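Local coordinates for N-alpha-acetyltransferase 35, NatC auxiliary subunit (Saccharomyces cerevisiae, PDB 6YGA), which serves as the auxiliary subunit of the NatC N-terminal acetyltransferase, which acetylates the N-terminal methionine of the L-A virus Gag protein, at residues Ile67-Glu72 / Ile277-Ser282; Lys308-Val313 / Arg340-Leu345; His498-Lys503 / Asp514-Lys519; Ile545-Ser550 / Ser642-Ile647. One frame throughout, in Å; residues are numbered along the deposited sequence.

Interaction 1 (Ile67-Glu72 / Ile277-Ser282)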
loop_
_atom_site.group_PDB
_atom_site.type_symbol
_atom_site.label_atom_id
_atom_site.label_comp_id
_atom_site.label_asym_id
_atom_site.label_seq_id
_atom_site.Cartn_x
_atom_site.Cartn_y
_atom_site.Cartn_z
ATOM N N ILE B 67 16.279 25.529 -1.361
ATOM C CA ILE B 67 15.087 25.693 -2.184
ATOM C C ILE B 67 15.068 27.094 -2.776
ATOM O O ILE B 67 15.232 28.093 -2.063
ATOM C CB ILE B 67 13.821 25.420 -1.358
ATOM C CG1 ILE B 67 13.773 23.954 -0.914
ATOM C CG2 ILE B 67 12.576 25.782 -2.160
ATOM C CD1 ILE B 67 12.645 23.632 0.058
ATOM N N GLU B 68 14.874 27.173 -4.089
ATOM C CA GLU B 68 14.812 28.449 -4.786
ATOM C C GLU B 68 13.396 29.008 -4.698
ATOM O O GLU B 68 12.432 28.332 -5.073
ATOM C CB GLU B 68 15.232 28.284 -6.248
ATOM C CG GLU B 68 16.541 27.520 -6.451
ATOM C CD GLU B 68 17.751 28.241 -5.875
ATOM O OE1 GLU B 68 17.746 29.488 -5.829
ATOM O OE2 GLU B 68 18.716 27.555 -5.473
ATOM N N LEU B 69 13.271 30.233 -4.193
ATOM C CA LEU B 69 11.984 30.902 -4.063
ATOM C C LEU B 69 11.992 32.207 -4.844
ATOM O O LEU B 69 13.023 32.877 -4.948
ATOM C CB LEU B 69 11.646 31.196 -2.596
ATOM C CG LEU B 69 11.499 30.013 -1.639
ATOM C CD1 LEU B 69 11.266 30.497 -0.215
ATOM C CD2 LEU B 69 10.375 29.091 -2.087
ATOM N N THR B 70 10.830 32.561 -5.391
ATOM C CA THR B 70 10.663 33.838 -6.061
ATOM C C THR B 70 10.505 34.952 -5.031
ATOM O O THR B 70 10.312 34.710 -3.836
ATOM C CB THR B 70 9.455 33.809 -6.996
ATOM O OG1 THR B 70 8.247 33.842 -6.223
ATOM C CG2 THR B 70 9.469 32.544 -7.847
ATOM N N ALA B 71 10.597 36.194 -5.513
ATOM C CA ALA B 71 10.433 37.346 -4.634
ATOM C C ALA B 71 9.051 37.357 -3.990
ATOM O O ALA B 71 8.916 37.655 -2.798
ATOM C CB ALA B 71 10.677 38.636 -5.415
ATOM N N GLU B 72 8.010 37.028 -4.761
ATOM C CA GLU B 72 6.666 36.956 -4.196
ATOM C C GLU B 72 6.575 35.874 -3.128
ATOM O O GLU B 72 5.947 36.075 -2.083
ATOM C CB GLU B 72 5.640 36.703 -5.302
ATOM C CG GLU B 72 5.456 37.851 -6.283
ATOM C CD GLU B 72 6.508 37.872 -7.375
ATOM O OE1 GLU B 72 7.697 37.641 -7.074
ATOM O OE2 GLU B 72 6.141 38.111 -8.545
ATOM N N ILE B 277 7.626 26.884 3.601
ATOM C CA ILE B 277 7.600 26.248 4.912
ATOM C C ILE B 277 8.616 25.115 4.993
ATOM O O ILE B 277 9.149 24.827 6.072
ATOM C CB ILE B 277 6.178 25.756 5.236
ATOM C CG1 ILE B 277 6.088 25.323 6.699
ATOM C CG2 ILE B 277 5.776 24.611 4.311
ATOM C CD1 ILE B 277 4.752 24.733 7.068
ATOM N N GLN B 278 8.909 24.457 3.870
ATOM C CA GLN B 278 9.934 23.422 3.884
ATOM C C GLN B 278 11.313 24.009 4.138
ATOM O O GLN B 278 12.193 23.321 4.663
ATOM C CB GLN B 278 9.937 22.651 2.563
ATOM C CG GLN B 278 8.599 22.041 2.183
ATOM C CD GLN B 278 8.669 21.227 0.899
ATOM O OE1 GLN B 278 9.585 20.425 0.705
ATOM N NE2 GLN B 278 7.701 21.433 0.014
ATOM N N LYS B 279 11.526 25.271 3.776
ATOM C CA LYS B 279 12.868 25.832 3.844
ATOM C C LYS B 279 13.171 26.444 5.205
ATOM O O LYS B 279 14.321 26.393 5.656
ATOM C CB LYS B 279 13.050 26.869 2.729
ATOM C CG LYS B 279 14.366 27.624 2.760
ATOM C CD LYS B 279 14.542 28.457 1.496
ATOM C CE LYS B 279 15.890 29.158 1.478
ATOM N NZ LYS B 279 16.258 29.649 0.120
ATOM N N HIS B 280 12.168 27.001 5.878
ATOM C CA HIS B 280 12.392 27.751 7.107
ATOM C C HIS B 280 11.876 27.059 8.360
ATOM O O HIS B 280 12.503 27.168 9.418
ATOM C CB HIS B 280 11.759 29.138 6.981
ATOM C CG HIS B 280 12.443 30.020 5.984
ATOM N ND1 HIS B 280 12.041 30.117 4.668
ATOM C CD2 HIS B 280 13.515 30.837 6.111
ATOM C CE1 HIS B 280 12.831 30.963 4.031
ATOM N NE2 HIS B 280 13.732 31.413 4.883
ATOM N N ARG B 281 10.756 26.345 8.280
ATOM C CA ARG B 281 10.317 25.539 9.410
ATOM C C ARG B 281 11.212 24.311 9.541
ATOM O O ARG B 281 11.810 23.846 8.565
ATOM C CB ARG B 281 8.847 25.140 9.238
ATOM C CG ARG B 281 8.329 24.103 10.231
ATOM C CD ARG B 281 6.819 24.163 10.373
ATOM N NE ARG B 281 6.416 25.074 11.440
ATOM C CZ ARG B 281 6.128 24.689 12.679
ATOM N NH1 ARG B 281 6.188 23.407 13.009
ATOM N NH2 ARG B 281 5.771 25.586 13.589
ATOM N N SER B 282 11.342 23.817 10.773
ATOM C CA SER B 282 12.120 22.611 11.036
ATOM C C SER B 282 11.656 21.472 10.142
ATOM O O SER B 282 10.477 21.102 10.148
ATOM C CB SER B 282 11.998 22.217 12.511
ATOM O OG SER B 282 12.777 23.069 13.328
#
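A lysine from the short helix 276-280 docks onto an extended segment that leads into helix 71-75: Lys279 meets Ile67 and Leu69 just ahead of Thr70, the N-cap of that helix. The lysine holds its CG opposite the backbone N (chi1 175°) and stays extended to its tip, which carries the amine across to the Ile67 carbonyl. Its shaft is used as well, for Leu69 CD1 packs at 4.2 Å from Lys279 CD. Ile67 crosses Gln278 at about a right angle, its CD1 lying 3.8 Å from Gln278 CB, while the amide of Gln278 turns to the backbone N of Arg288. Beyond the helix, Ser282 OG and Arg281 O hydrogen-bond Met52 and Arg51 of the N-alpha-acetyltransferase 38 chain, so this contact borders a subunit interface of NatC. The polar link between the segments is a single hydrogen bond, Lys279 NZ to Ile67 O at 2.9 Å, which lies in the carbonyl plane with a C=O...N angle of 157°.

Interaction 2 (Lys308-Val313 / Arg340-Leu345)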
loop_
_atom_site.group_PDB
_atom_site.type_symbol
_atom_site.label_atom_id
_atom_site.label_comp_id
_atom_site.label_asym_id
_atom_site.label_seq_id
_atom_site.Cartn_x
_atom_site.Cartn_y
_atom_site.Cartn_z
ATOM N N LYS B 308 -20.715 7.486 2.513
ATOM C CA LYS B 308 -22.110 7.050 2.539
ATOM C C LYS B 308 -22.213 5.532 2.478
ATOM O O LYS B 308 -23.080 4.934 3.126
ATOM C CB LYS B 308 -22.887 7.685 1.385
ATOM C CG LYS B 308 -23.189 9.163 1.579
ATOM C CD LYS B 308 -23.904 9.755 0.374
ATOM C CE LYS B 308 -25.278 9.138 0.189
ATOM N NZ LYS B 308 -26.001 9.721 -0.978
ATOM N N THR B 309 -21.332 4.890 1.708
ATOM C CA THR B 309 -21.336 3.433 1.639
ATOM C C THR B 309 -20.955 2.820 2.981
ATOM O O THR B 309 -21.479 1.767 3.361
ATOM C CB THR B 309 -20.389 2.959 0.535
ATOM O OG1 THR B 309 -20.753 3.585 -0.701
ATOM C CG2 THR B 309 -20.471 1.447 0.361
ATOM N N ILE B 310 -20.055 3.476 3.719
ATOM C CA ILE B 310 -19.626 2.963 5.018
ATOM C C ILE B 310 -20.800 2.901 5.984
ATOM O O ILE B 310 -20.974 1.915 6.711
ATOM C CB ILE B 310 -18.483 3.829 5.580
ATOM C CG1 ILE B 310 -17.263 3.757 4.662
ATOM C CG2 ILE B 310 -18.139 3.416 7.008
ATOM C CD1 ILE B 310 -16.861 2.352 4.290
ATOM N N LEU B 311 -21.627 3.948 6.003
ATOM C CA LEU B 311 -22.739 4.016 6.944
ATOM C C LEU B 311 -23.808 2.965 6.677
ATOM O O LEU B 311 -24.647 2.725 7.550
ATOM C CB LEU B 311 -23.363 5.411 6.906
ATOM C CG LEU B 311 -22.363 6.564 7.000
ATOM C CD1 LEU B 311 -23.052 7.905 6.781
ATOM C CD2 LEU B 311 -21.641 6.533 8.340
ATOM N N LEU B 312 -23.805 2.339 5.495
ATOM C CA LEU B 312 -24.840 1.359 5.173
ATOM C C LEU B 312 -24.732 0.115 6.042
ATOM O O LEU B 312 -25.738 -0.568 6.271
ATOM C CB LEU B 312 -24.765 0.963 3.698
ATOM C CG LEU B 312 -25.099 2.021 2.645
ATOM C CD1 LEU B 312 -24.854 1.485 1.239
ATOM C CD2 LEU B 312 -26.535 2.493 2.799
ATOM N N VAL B 313 -23.528 -0.199 6.529
ATOM C CA VAL B 313 -23.341 -1.416 7.307
ATOM C C VAL B 313 -24.091 -1.355 8.630
ATOM O O VAL B 313 -24.327 -2.396 9.253
ATOM C CB VAL B 313 -21.842 -1.679 7.537
ATOM C CG1 VAL B 313 -21.294 -0.748 8.608
ATOM C CG2 VAL B 313 -21.606 -3.137 7.904
ATOM N N ARG B 340 -12.015 4.244 4.222
ATOM C CA ARG B 340 -11.391 2.980 4.599
ATOM C C ARG B 340 -10.943 2.993 6.056
ATOM O O ARG B 340 -10.973 1.957 6.726
ATOM C CB ARG B 340 -10.220 2.668 3.669
ATOM C CG ARG B 340 -10.658 2.345 2.252
ATOM C CD ARG B 340 -9.561 1.685 1.434
ATOM N NE ARG B 340 -8.482 2.607 1.092
ATOM C CZ ARG B 340 -7.272 2.583 1.644
ATOM N NH1 ARG B 340 -6.980 1.680 2.570
ATOM N NH2 ARG B 340 -6.353 3.460 1.263
ATOM N N ILE B 341 -10.511 4.147 6.563
ATOM C CA ILE B 341 -10.250 4.256 7.995
ATOM C C ILE B 341 -11.557 4.239 8.768
ATOM O O ILE B 341 -11.647 3.667 9.861
ATOM C CB ILE B 341 -9.441 5.528 8.302
ATOM C CG1 ILE B 341 -8.132 5.540 7.515
ATOM C CG2 ILE B 341 -9.170 5.644 9.803
ATOM C CD1 ILE B 341 -7.332 6.824 7.684
ATOM N N LEU B 342 -12.595 4.860 8.206
ATOM C CA LEU B 342 -13.842 5.045 8.937
ATOM C C LEU B 342 -14.531 3.715 9.217
ATOM O O LEU B 342 -15.081 3.514 10.308
ATOM C CB LEU B 342 -14.765 5.978 8.151
ATOM C CG LEU B 342 -15.942 6.566 8.926
ATOM C CD1 LEU B 342 -15.431 7.398 10.085
ATOM C CD2 LEU B 342 -16.814 7.401 8.003
ATOM N N PHE B 343 -14.492 2.789 8.256
ATOM C CA PHE B 343 -15.256 1.551 8.389
ATOM C C PHE B 343 -14.875 0.741 9.627
ATOM O O PHE B 343 -15.777 0.424 10.421
ATOM C CB PHE B 343 -15.132 0.728 7.102
ATOM C CG PHE B 343 -15.497 -0.714 7.275
ATOM C CD1 PHE B 343 -16.819 -1.098 7.447
ATOM C CD2 PHE B 343 -14.517 -1.688 7.269
ATOM C CE1 PHE B 343 -17.149 -2.427 7.611
ATOM C CE2 PHE B 343 -14.839 -3.018 7.431
ATOM C CZ PHE B 343 -16.157 -3.390 7.602
ATOM N N PRO B 344 -13.605 0.390 9.875
ATOM C CA PRO B 344 -13.325 -0.394 11.092
ATOM C C PRO B 344 -13.655 0.348 12.376
ATOM O O PRO B 344 -14.094 -0.283 13.345
ATOM C CB PRO B 344 -11.826 -0.705 10.973
ATOM C CG PRO B 344 -11.531 -0.586 9.520
ATOM C CD PRO B 344 -12.382 0.560 9.070
ATOM N N LEU B 345 -13.469 1.670 12.412
ATOM C CA LEU B 345 -13.820 2.430 13.609
ATOM C C LEU B 345 -15.329 2.542 13.779
ATOM O O LEU B 345 -15.828 2.531 14.910
ATOM C CB LEU B 345 -13.187 3.819 13.552
ATOM C CG LEU B 345 -11.662 3.809 13.473
ATOM C CD1 LEU B 345 -11.112 5.214 13.280
ATOM C CD2 LEU B 345 -11.095 3.168 14.728
#
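Ile310 and Phe343 set their side chains at about a right angle, the isoleucine reaching from helix 298-311 to the base of the phenylalanine on helix 337-347. Both methyl branches of Ile310 take part. CD1 lies 3.7 Å from Phe343 CB and approaches the ring obliquely, whereas CG2 presses on the backbone, 3.7 Å from Phe343 CA. The CG2 branch also faces Leu342, whose CG is 4.3 Å from it, so the isoleucine spans two successive residues of the opposing helix. Phe343 holds CG opposite its backbone N (chi1 162°), which leaves CB as the part facing Ile310, while the ring meets those of Phe329 and Phe347. Such close access to the main chain agrees with the short backbone separation, 5.7 Å between Ile310 CA and Phe343 CA. All three residues are buried, and the side-chain contacts are apolar; cohesion here therefore rests on van der Waals packing and the exclusion of water, joining helices 298-311 and 337-347 near the start of the TPR-type family region.

Interaction 3 (His498-Lys503 / Asp514-Lys519)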
loop_
_atom_site.group_PDB
_atom_site.type_symbol
_atom_site.label_atom_id
_atom_site.label_comp_id
_atom_site.label_asym_id
_atom_site.label_seq_id
_atom_site.Cartn_x
_atom_site.Cartn_y
_atom_site.Cartn_z
ATOM N N HIS B 498 -38.751 -33.634 9.597
ATOM C CA HIS B 498 -39.836 -34.075 8.723
ATOM C C HIS B 498 -40.333 -35.462 9.111
ATOM O O HIS B 498 -41.536 -35.739 9.044
ATOM C CB HIS B 498 -39.380 -34.069 7.263
ATOM C CG HIS B 498 -39.386 -32.713 6.630
ATOM N ND1 HIS B 498 -38.528 -32.365 5.608
ATOM C CD2 HIS B 498 -40.152 -31.621 6.865
ATOM C CE1 HIS B 498 -38.758 -31.116 5.247
ATOM N NE2 HIS B 498 -39.739 -30.641 5.994
ATOM N N SER B 499 -39.419 -36.351 9.512
ATOM C CA SER B 499 -39.819 -37.704 9.884
ATOM C C SER B 499 -40.706 -37.707 11.124
ATOM O O SER B 499 -41.571 -38.579 11.264
ATOM C CB SER B 499 -38.582 -38.574 10.111
ATOM O OG SER B 499 -37.870 -38.153 11.261
HETATM N N MSE B 500 -40.511 -36.748 12.026
HETATM C CA MSE B 500 -41.358 -36.629 13.208
HETATM C C MSE B 500 -42.797 -36.334 12.808
HETATM O O MSE B 500 -43.736 -36.880 13.385
HETATM C CB MSE B 500 -40.843 -35.535 14.146
HETATM C CG MSE B 500 -39.644 -35.937 14.993
HETATM SE SE MSE B 500 -39.088 -34.521 16.219
HETATM C CE MSE B 500 -37.724 -35.501 17.215
ATOM N N ASN B 501 -42.959 -35.466 11.808
ATOM C CA ASN B 501 -44.298 -35.147 11.325
ATOM C C ASN B 501 -44.944 -36.354 10.656
ATOM O O ASN B 501 -46.150 -36.583 10.808
ATOM C CB ASN B 501 -44.243 -33.963 10.361
ATOM C CG ASN B 501 -45.618 -33.500 9.931
ATOM O OD1 ASN B 501 -46.600 -33.674 10.655
ATOM N ND2 ASN B 501 -45.700 -32.907 8.746
ATOM N N LYS B 502 -44.160 -37.140 9.910
ATOM C CA LYS B 502 -44.692 -38.369 9.330
ATOM C C LYS B 502 -45.099 -39.356 10.416
ATOM O O LYS B 502 -46.137 -40.018 10.308
ATOM C CB LYS B 502 -43.664 -39.009 8.395
ATOM C CG LYS B 502 -43.311 -38.194 7.159
ATOM C CD LYS B 502 -42.660 -39.083 6.105
ATOM C CE LYS B 502 -42.035 -38.274 4.979
ATOM N NZ LYS B 502 -40.802 -37.565 5.423
ATOM N N LYS B 503 -44.288 -39.471 11.471
ATOM C CA LYS B 503 -44.596 -40.404 12.547
ATOM C C LYS B 503 -45.817 -39.960 13.343
ATOM O O LYS B 503 -46.576 -40.805 13.832
ATOM C CB LYS B 503 -43.381 -40.560 13.463
ATOM C CG LYS B 503 -43.538 -41.605 14.554
ATOM C CD LYS B 503 -42.334 -41.605 15.481
ATOM C CE LYS B 503 -42.612 -42.406 16.742
ATOM N NZ LYS B 503 -41.589 -42.154 17.795
ATOM N N ASP B 514 -48.146 -37.104 22.663
ATOM C CA ASP B 514 -47.908 -35.783 23.234
ATOM C C ASP B 514 -46.416 -35.479 23.307
ATOM O O ASP B 514 -45.990 -34.351 23.032
ATOM C CB ASP B 514 -48.539 -35.684 24.624
ATOM C CG ASP B 514 -50.047 -35.847 24.594
ATOM O OD1 ASP B 514 -50.616 -35.938 23.487
ATOM O OD2 ASP B 514 -50.665 -35.887 25.680
ATOM N N GLN B 515 -45.607 -36.476 23.677
ATOM C CA GLN B 515 -44.159 -36.292 23.718
ATOM C C GLN B 515 -43.614 -35.956 22.335
ATOM O O GLN B 515 -42.840 -35.006 22.171
ATOM C CB GLN B 515 -43.486 -37.554 24.262
ATOM C CG GLN B 515 -44.229 -38.231 25.406
ATOM C CD GLN B 515 -44.145 -37.458 26.706
ATOM O OE1 GLN B 515 -43.331 -36.545 26.849
ATOM N NE2 GLN B 515 -44.988 -37.823 27.666
ATOM N N LEU B 516 -44.015 -36.731 21.324
ATOM C CA LEU B 516 -43.519 -36.510 19.970
ATOM C C LEU B 516 -43.974 -35.163 19.426
ATOM O O LEU B 516 -43.204 -34.466 18.754
ATOM C CB LEU B 516 -43.978 -37.644 19.052
ATOM C CG LEU B 516 -43.397 -37.634 17.638
ATOM C CD1 LEU B 516 -41.883 -37.749 17.687
ATOM C CD2 LEU B 516 -43.998 -38.752 16.804
ATOM N N ARG B 517 -45.222 -34.775 19.704
ATOM C CA ARG B 517 -45.688 -33.454 19.298
ATOM C C ARG B 517 -44.927 -32.354 20.025
ATOM O O ARG B 517 -44.689 -31.282 19.459
ATOM C CB ARG B 517 -47.189 -33.322 19.551
ATOM C CG ARG B 517 -47.811 -32.062 18.973
ATOM C CD ARG B 517 -49.276 -31.925 19.351
ATOM N NE ARG B 517 -50.072 -33.055 18.883
ATOM C CZ ARG B 517 -50.667 -33.110 17.696
ATOM N NH1 ARG B 517 -50.556 -32.098 16.847
ATOM N NH2 ARG B 517 -51.376 -34.177 17.355
ATOM N N LEU B 518 -44.526 -32.606 21.273
ATOM C CA LEU B 518 -43.752 -31.620 22.020
ATOM C C LEU B 518 -42.353 -31.470 21.437
ATOM O O LEU B 518 -41.864 -30.349 21.251
ATOM C CB LEU B 518 -43.682 -32.014 23.496
ATOM C CG LEU B 518 -43.324 -30.920 24.504
ATOM C CD1 LEU B 518 -44.426 -29.874 24.564
ATOM C CD2 LEU B 518 -43.071 -31.515 25.883
ATOM N N LYS B 519 -41.684 -32.593 21.155
ATOM C CA LYS B 519 -40.372 -32.533 20.517
ATOM C C LYS B 519 -40.458 -31.879 19.145
ATOM O O LYS B 519 -39.591 -31.082 18.770
ATOM C CB LYS B 519 -39.782 -33.937 20.383
ATOM C CG LYS B 519 -39.720 -34.745 21.664
ATOM C CD LYS B 519 -39.459 -36.210 21.342
ATOM C CE LYS B 519 -39.261 -37.041 22.597
ATOM N NZ LYS B 519 -39.021 -38.474 22.263
#
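Leu516 and Lys503 both place CG opposite the backbone N (chi1 -173° for the leucine), and these torsions bring the leucine's CD2 methyl against the lysine's aliphatic shaft. Lys503 runs extended past that methyl: CB, CG, CD and CE all lie within 4 Å of Leu516 CD2, with CD nearest at 3.6 Å. The two side chains cross obliquely, leaving the ammonium group beyond the hydrocarbon contact. Met500, present as selenomethionine, takes the other first torsion, CG opposite its carbonyl carbon (chi1 -78°), and then stretches out toward the second helix. Its CG meets the other leucine methyl, Leu516 CD1, at 3.9 Å, while its end carries on to Lys519, where Met500 CE touches CB at 4.1 Å and the two side chains stand at about a right angle. Leu516 thus uses both branches: CD1 meets Met500 CG, and CD2 packs on the Lys503 shaft and also against Met500 O. It is buried, whereas both lysines are exposed. Their like-charged amines, Lys503 NZ and Lys519 NZ, lie 6.3 Å apart without touching, and any repulsion is probably screened by solvent. The axes of 498-503 and 514-519 approach to 10.0 Å and run roughly antiparallel, at 151°. With helix 465-506 followed after a short turn by helix 511-564, this is a helical hairpin, met here near its tip.

Interaction 4 (Ile545-Ser550 / Ser642-Ile647). With EDO (1,2-ethanediol), chain Y; EDO (1,2-ethanediol), chain C; EDO (1,2-ethanediol), chain D; EDO (1,2-ethanediol), chain E.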
loop_
_atom_site.group_PDB
_atom_site.type_symbol
_atom_site.label_atom_id
_atom_site.label_comp_id
_atom_site.label_asym_id
_atom_site.label_seq_id
_atom_site.Cartn_x
_atom_site.Cartn_y
_atom_site.Cartn_z
ATOM N N ILE B 545 -18.484 -21.539 -5.371
ATOM C CA ILE B 545 -17.221 -22.269 -5.401
ATOM C C ILE B 545 -17.114 -23.111 -6.666
ATOM O O ILE B 545 -16.011 -23.335 -7.179
ATOM C CB ILE B 545 -17.052 -23.123 -4.128
ATOM C CG1 ILE B 545 -15.613 -23.627 -4.018
ATOM C CG2 ILE B 545 -18.015 -24.297 -4.120
ATOM C CD1 ILE B 545 -14.581 -22.511 -4.036
ATOM N N ASN B 546 -18.244 -23.585 -7.198
ATOM C CA ASN B 546 -18.205 -24.314 -8.460
ATOM C C ASN B 546 -17.871 -23.392 -9.626
ATOM O O ASN B 546 -17.247 -23.829 -10.601
ATOM C CB ASN B 546 -19.532 -25.032 -8.701
ATOM C CG ASN B 546 -19.564 -26.415 -8.080
ATOM O OD1 ASN B 546 -18.880 -27.329 -8.543
ATOM N ND2 ASN B 546 -20.360 -26.577 -7.031
ATOM N N ILE B 547 -18.265 -22.120 -9.543
ATOM C CA ILE B 547 -17.853 -21.154 -10.554
ATOM C C ILE B 547 -16.347 -20.940 -10.488
ATOM O O ILE B 547 -15.655 -20.954 -11.513
ATOM C CB ILE B 547 -18.623 -19.833 -10.384
ATOM C CG1 ILE B 547 -20.088 -20.028 -10.761
ATOM C CG2 ILE B 547 -18.004 -18.733 -11.230
ATOM C CD1 ILE B 547 -20.951 -18.830 -10.448
ATOM N N THR B 548 -15.818 -20.758 -9.275
ATOM C CA THR B 548 -14.374 -20.628 -9.100
ATOM C C THR B 548 -13.653 -21.867 -9.609
ATOM O O THR B 548 -12.646 -21.768 -10.319
ATOM C CB THR B 548 -14.038 -20.390 -7.626
ATOM O OG1 THR B 548 -14.546 -19.117 -7.215
ATOM C CG2 THR B 548 -12.530 -20.422 -7.407
ATOM N N LYS B 549 -14.163 -23.048 -9.252
ATOM C CA LYS B 549 -13.531 -24.295 -9.667
ATOM C C LYS B 549 -13.507 -24.419 -11.185
ATOM O O LYS B 549 -12.481 -24.783 -11.770
ATOM C CB LYS B 549 -14.269 -25.478 -9.039
ATOM C CG LYS B 549 -13.401 -26.687 -8.757
ATOM C CD LYS B 549 -14.231 -27.836 -8.194
ATOM C CE LYS B 549 -15.192 -28.374 -9.241
ATOM N NZ LYS B 549 -16.010 -29.516 -8.746
ATOM N N SER B 550 -14.626 -24.104 -11.838
ATOM C CA SER B 550 -14.689 -24.203 -13.291
ATOM C C SER B 550 -13.736 -23.221 -13.963
ATOM O O SER B 550 -13.064 -23.574 -14.939
ATOM C CB SER B 550 -16.122 -23.966 -13.769
ATOM O OG SER B 550 -16.989 -25.000 -13.343
ATOM N N SER B 642 -24.399 -19.471 -17.059
ATOM C CA SER B 642 -25.696 -19.855 -16.509
ATOM C C SER B 642 -25.691 -19.811 -14.984
ATOM O O SER B 642 -26.658 -19.346 -14.369
ATOM C CB SER B 642 -26.080 -21.245 -17.014
ATOM O OG SER B 642 -26.070 -21.278 -18.432
ATOM N N SER B 643 -24.611 -20.278 -14.352
ATOM C CA SER B 643 -24.536 -20.229 -12.892
ATOM C C SER B 643 -24.471 -18.793 -12.389
ATOM O O SER B 643 -25.136 -18.446 -11.405
ATOM C CB SER B 643 -23.330 -21.021 -12.392
ATOM O OG SER B 643 -23.507 -22.409 -12.597
ATOM N N ILE B 644 -23.665 -17.950 -13.039
ATOM C CA ILE B 644 -23.607 -16.540 -12.659
ATOM C C ILE B 644 -24.982 -15.902 -12.791
ATOM O O ILE B 644 -25.414 -15.138 -11.920
ATOM C CB ILE B 644 -22.557 -15.795 -13.505
ATOM C CG1 ILE B 644 -21.151 -16.306 -13.190
ATOM C CG2 ILE B 644 -22.635 -14.292 -13.263
ATOM C CD1 ILE B 644 -20.063 -15.616 -13.988
ATOM N N ASP B 645 -25.697 -16.219 -13.874
ATOM C CA ASP B 645 -27.026 -15.656 -14.082
ATOM C C ASP B 645 -27.975 -16.048 -12.955
ATOM O O ASP B 645 -28.718 -15.207 -12.439
ATOM C CB ASP B 645 -27.581 -16.101 -15.435
ATOM C CG ASP B 645 -27.012 -15.301 -16.587
ATOM O OD1 ASP B 645 -26.252 -14.350 -16.320
ATOM O OD2 ASP B 645 -27.323 -15.620 -17.753
ATOM N N GLU B 646 -27.959 -17.327 -12.557
ATOM C CA GLU B 646 -28.810 -17.781 -11.459
ATOM C C GLU B 646 -28.494 -17.032 -10.170
ATOM O O GLU B 646 -29.404 -16.650 -9.425
ATOM C CB GLU B 646 -28.647 -19.290 -11.251
ATOM C CG GLU B 646 -29.119 -20.154 -12.413
ATOM C CD GLU B 646 -28.998 -21.641 -12.125
ATOM O OE1 GLU B 646 -29.523 -22.091 -11.085
ATOM O OE2 GLU B 646 -28.372 -22.356 -12.934
ATOM N N ILE B 647 -27.208 -16.815 -9.890
ATOM C CA ILE B 647 -26.829 -16.062 -8.699
ATOM C C ILE B 647 -27.327 -14.626 -8.797
ATOM O O ILE B 647 -27.808 -14.053 -7.811
ATOM C CB ILE B 647 -25.304 -16.130 -8.489
ATOM C CG1 ILE B 647 -24.876 -17.570 -8.196
ATOM C CG2 ILE B 647 -24.868 -15.198 -7.362
ATOM C CD1 ILE B 647 -23.402 -17.720 -7.858
HETATM C C1 EDO Y . -20.640 -24.397 -12.070
HETATM O O1 EDO Y . -20.869 -23.278 -11.205
HETATM C C2 EDO Y . -20.336 -23.917 -13.483
HETATM O O2 EDO Y . -20.325 -25.052 -14.356
HETATM C C1 EDO C . -15.644 -28.329 -12.870
HETATM O O1 EDO C . -16.140 -27.238 -12.087
HETATM C C2 EDO C . -16.767 -28.863 -13.753
HETATM O O2 EDO C . -16.279 -29.939 -14.562
HETATM C C1 EDO D . -16.539 -17.055 -8.313
HETATM O O1 EDO D . -15.126 -16.833 -8.194
HETATM C C2 EDO D . -17.314 -15.913 -7.671
HETATM O O2 EDO D . -16.737 -15.568 -6.407
HETATM C C1 EDO E . -25.781 -14.004 -20.812
HETATM O O1 EDO E . -26.485 -13.762 -19.589
HETATM C C2 EDO E . -26.036 -12.857 -21.784
HETATM O O2 EDO E . -25.475 -11.644 -21.267
#
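Apolar packing carries the direct contact, with Ile547 pointing at the helix that holds Ser643, Ile644 and Ile647. Its CD1 meets Ile644 CG1 at 3.7 Å, the side chains crossing at about a right angle, and reaches Ile647 CD1 tip to tip at the same 3.7 Å. Placing CG1 opposite the carbonyl carbon (chi1 -70°) and continuing it extended aims that methyl between the two isoleucines. Lower on the branch, Ile547 CG1 lies 3.8 Å from Ser643 CB. Leu678 of helix 668-701 touches both Ile547 and Ile644, adding a third helix to this core. Polar contacts around it include an Asp645-Lys679 salt bridge and several to ethanediol, probably from the crystallisation liquor. One molecule sits beside the interface, its O1 hydrogen-bonded to Ser643 OG at 3.1 Å; O1 of another hydrogen-bonds Thr548 OG1 at 2.6 Å. The segment axes pass 10.4 Å apart at 155°, a roughly antiparallel helix packing that helix 668-701 joins, consistent with the all-helical TPR-type family region.

From the N terminus, interaction 1 closes the longest loop, with 204 residues between its segments, 116 of them helical; it returns helix 276-280 to the segment preceding helix 71-75. Interaction 2 follows, closing a loop of 26 residues between helices 298-311 and 337-347 nearer the chain's centre. Interaction 3 joins helices 465-506 and 511-564 across only ten residues. Further along that same helix 511-564, interaction 4 ties it to helix 619-653 over 91 residues, the centres of interactions 3 and 4 being about 38 Å apart. The four loops stand in series, neither nested nor crossed. Interactions 1 and 3 lie on opposite sides of the chain's centre, with centres about 86 Å apart.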